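Local coordinates for protein OS-9 homolog (Saccharomyces cerevisiae, PDB 2YMA) that acts as a lectin that recruits misfolded glycoproteins of the endoplasmic reticulum lumen for degradation and forms a homodimer, at residues D35-T40 and A89-M94. Numbering follows the deposited sequence.
Sequences DKLMVT and AEVVDM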
loop_
_atom_site.group_PDB
_atom_site.type_symbol
_atom_site.label_atom_id
_atom_site.label_comp_id
_atom_site.label_asym_id
_atom_site.label_seq_id
_atom_site.Cartn_x
_atom_site.Cartn_y
_atom_site.Cartn_z
ATOM N N ASP A 35 10.342 9.052 1.452
ATOM C CA ASP A 35 9.936 10.295 0.836
ATOM C C ASP A 35 8.548 10.678 1.359
ATOM O O ASP A 35 7.745 9.807 1.663
ATOM C CB ASP A 35 9.943 10.134 -0.694
ATOM C CG ASP A 35 11.335 9.753 -1.254
ATOM O OD1 ASP A 35 12.356 10.341 -0.828
ATOM O OD2 ASP A 35 11.411 8.872 -2.138
ATOM N N LYS A 36 8.303 11.982 1.502
ATOM C CA LYS A 36 7.011 12.537 1.899
ATOM C C LYS A 36 6.580 13.519 0.827
ATOM O O LYS A 36 7.384 13.905 -0.024
ATOM C CB LYS A 36 7.141 13.386 3.164
ATOM C CG LYS A 36 7.158 12.686 4.481
ATOM C CD LYS A 36 7.089 13.759 5.570
ATOM C CE LYS A 36 7.022 13.155 6.955
ATOM N NZ LYS A 36 7.018 14.214 7.992
ATOM N N LEU A 37 5.330 13.967 0.912
ATOM C CA LEU A 37 4.837 15.062 0.078
ATOM C C LEU A 37 4.328 16.199 0.962
ATOM O O LEU A 37 3.711 15.967 2.011
ATOM C CB LEU A 37 3.696 14.600 -0.837
ATOM C CG LEU A 37 4.040 13.532 -1.875
ATOM C CD1 LEU A 37 2.790 13.022 -2.567
ATOM C CD2 LEU A 37 5.102 14.010 -2.871
ATOM N N MET A 38 4.566 17.433 0.531
ATOM C CA MET A 38 4.117 18.586 1.307
ATOM C C MET A 38 3.248 19.550 0.512
ATOM O O MET A 38 3.652 20.063 -0.541
ATOM C CB MET A 38 5.297 19.352 1.894
ATOM C CG MET A 38 4.852 20.558 2.703
ATOM S SD MET A 38 6.238 21.510 3.348
ATOM C CE MET A 38 6.981 22.111 1.825
ATOM N N VAL A 39 2.061 19.811 1.045
ATOM C CA VAL A 39 1.118 20.709 0.396
ATOM C C VAL A 39 1.254 22.093 1.004
ATOM O O VAL A 39 1.228 22.242 2.226
ATOM C CB VAL A 39 -0.332 20.205 0.545
ATOM C CG1 VAL A 39 -1.306 21.183 -0.086
ATOM C CG2 VAL A 39 -0.464 18.837 -0.106
ATOM N N THR A 40 1.426 23.100 0.153
ATOM C CA THR A 40 1.563 24.488 0.606
ATOM C C THR A 40 0.393 25.332 0.105
ATOM O O THR A 40 0.224 26.480 0.503
ATOM C CB THR A 40 2.894 25.109 0.138
ATOM O OG1 THR A 40 2.930 25.149 -1.294
ATOM C CG2 THR A 40 4.074 24.270 0.632
ATOM N N ALA A 89 2.795 7.525 0.310
ATOM C CA ALA A 89 3.516 8.589 0.992
ATOM C C ALA A 89 2.576 9.400 1.869
ATOM O O ALA A 89 1.408 9.635 1.508
ATOM C CB ALA A 89 4.215 9.496 -0.030
ATOM N N GLU A 90 3.078 9.807 3.034
ATOM C CA GLU A 90 2.358 10.753 3.874
ATOM C C GLU A 90 2.302 12.094 3.161
ATOM O O GLU A 90 3.281 12.536 2.538
ATOM C CB GLU A 90 3.050 10.951 5.225
ATOM C CG GLU A 90 3.160 9.710 6.089
ATOM C CD GLU A 90 3.724 10.021 7.469
ATOM O OE1 GLU A 90 3.773 11.215 7.842
ATOM O OE2 GLU A 90 4.114 9.072 8.183
ATOM N N VAL A 91 1.148 12.736 3.243
ATOM C CA VAL A 91 1.017 14.113 2.806
ATOM C C VAL A 91 0.944 14.984 4.055
ATOM O O VAL A 91 0.040 14.827 4.885
ATOM C CB VAL A 91 -0.227 14.304 1.926
ATOM C CG1 VAL A 91 -0.444 15.767 1.626
ATOM C CG2 VAL A 91 -0.086 13.493 0.636
ATOM N N VAL A 92 1.920 15.869 4.217
ATOM C CA VAL A 92 1.932 16.768 5.368
ATOM C C VAL A 92 1.799 18.213 4.906
ATOM O O VAL A 92 2.012 18.515 3.731
ATOM C CB VAL A 92 3.226 16.625 6.208
ATOM C CG1 VAL A 92 3.414 15.181 6.667
ATOM C CG2 VAL A 92 4.443 17.116 5.414
ATOM N N ASP A 93 1.443 19.101 5.836
ATOM C CA ASP A 93 1.455 20.539 5.562
ATOM C C ASP A 93 2.787 21.174 5.943
ATOM O O ASP A 93 3.750 20.483 6.278
ATOM C CB ASP A 93 0.322 21.252 6.296
ATOM C CG ASP A 93 0.456 21.161 7.804
ATOM O OD1 ASP A 93 1.578 20.886 8.287
ATOM O OD2 ASP A 93 -0.564 21.366 8.505
ATOM N N MET A 94 2.831 22.501 5.905
ATOM C CA MET A 94 4.077 23.228 6.130
ATOM C C MET A 94 4.581 23.173 7.569
ATOM O O MET A 94 5.724 23.549 7.845
ATOM C CB MET A 94 3.930 24.676 5.689
ATOM C CG MET A 94 3.949 24.843 4.185
ATOM S SD MET A 94 3.916 26.588 3.751
ATOM C CE MET A 94 2.216 27.001 4.128
HETATM O O HOH W 1 5.816 9.170 3.421
#
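V39 places CG2 beside its own backbone N and V91 swings CG1 opposite its own (chi1 173°), which brings the two methyls together at 3.5 Å (V39 CG2 to V91 CG1) as the branches cross obliquely. On the same face of the sheet L37 sets its CB 4.2 Å from V91 CG2, and A89 CB lies by L37 CG. The other face carries K36, M38, E90 and V92. K36 is extended beyond CG and runs across V92 at about a right angle, its NZ 4.0 Å from V92 CG1. K36 NZ stays 4.4 Å from E90 OE1, too far for a salt bridge; its partner is D96, while E90 OE2 pairs with R34. M38 CG lies over the carbonyl oxygens of V92 and D93, and its SD meets M94. M94 CG comes to 3.6 Å from T40 CG2, the two side chains crossing at about a right angle. The backbones form a parallel ladder: L37 N to E90 O, V92 N to L37 O (2.8 Å) and V39 N to V92 O, all nearly straight. V91 CA and M38 CA add C-H...O contacts to L37 O and V92 O. One water continues the ladder where it starts, donating to D35 O and accepting from E90 N. This is the parallel pairing within the mixed sheet of the Yos9 dimerization domain, although the other chain of the assembly does not touch it. Strand 23-28 flanks 36-39 and strand 98-106 flanks 84-92, both antiparallel; helix 52-67 packs F58 against L37 and V39.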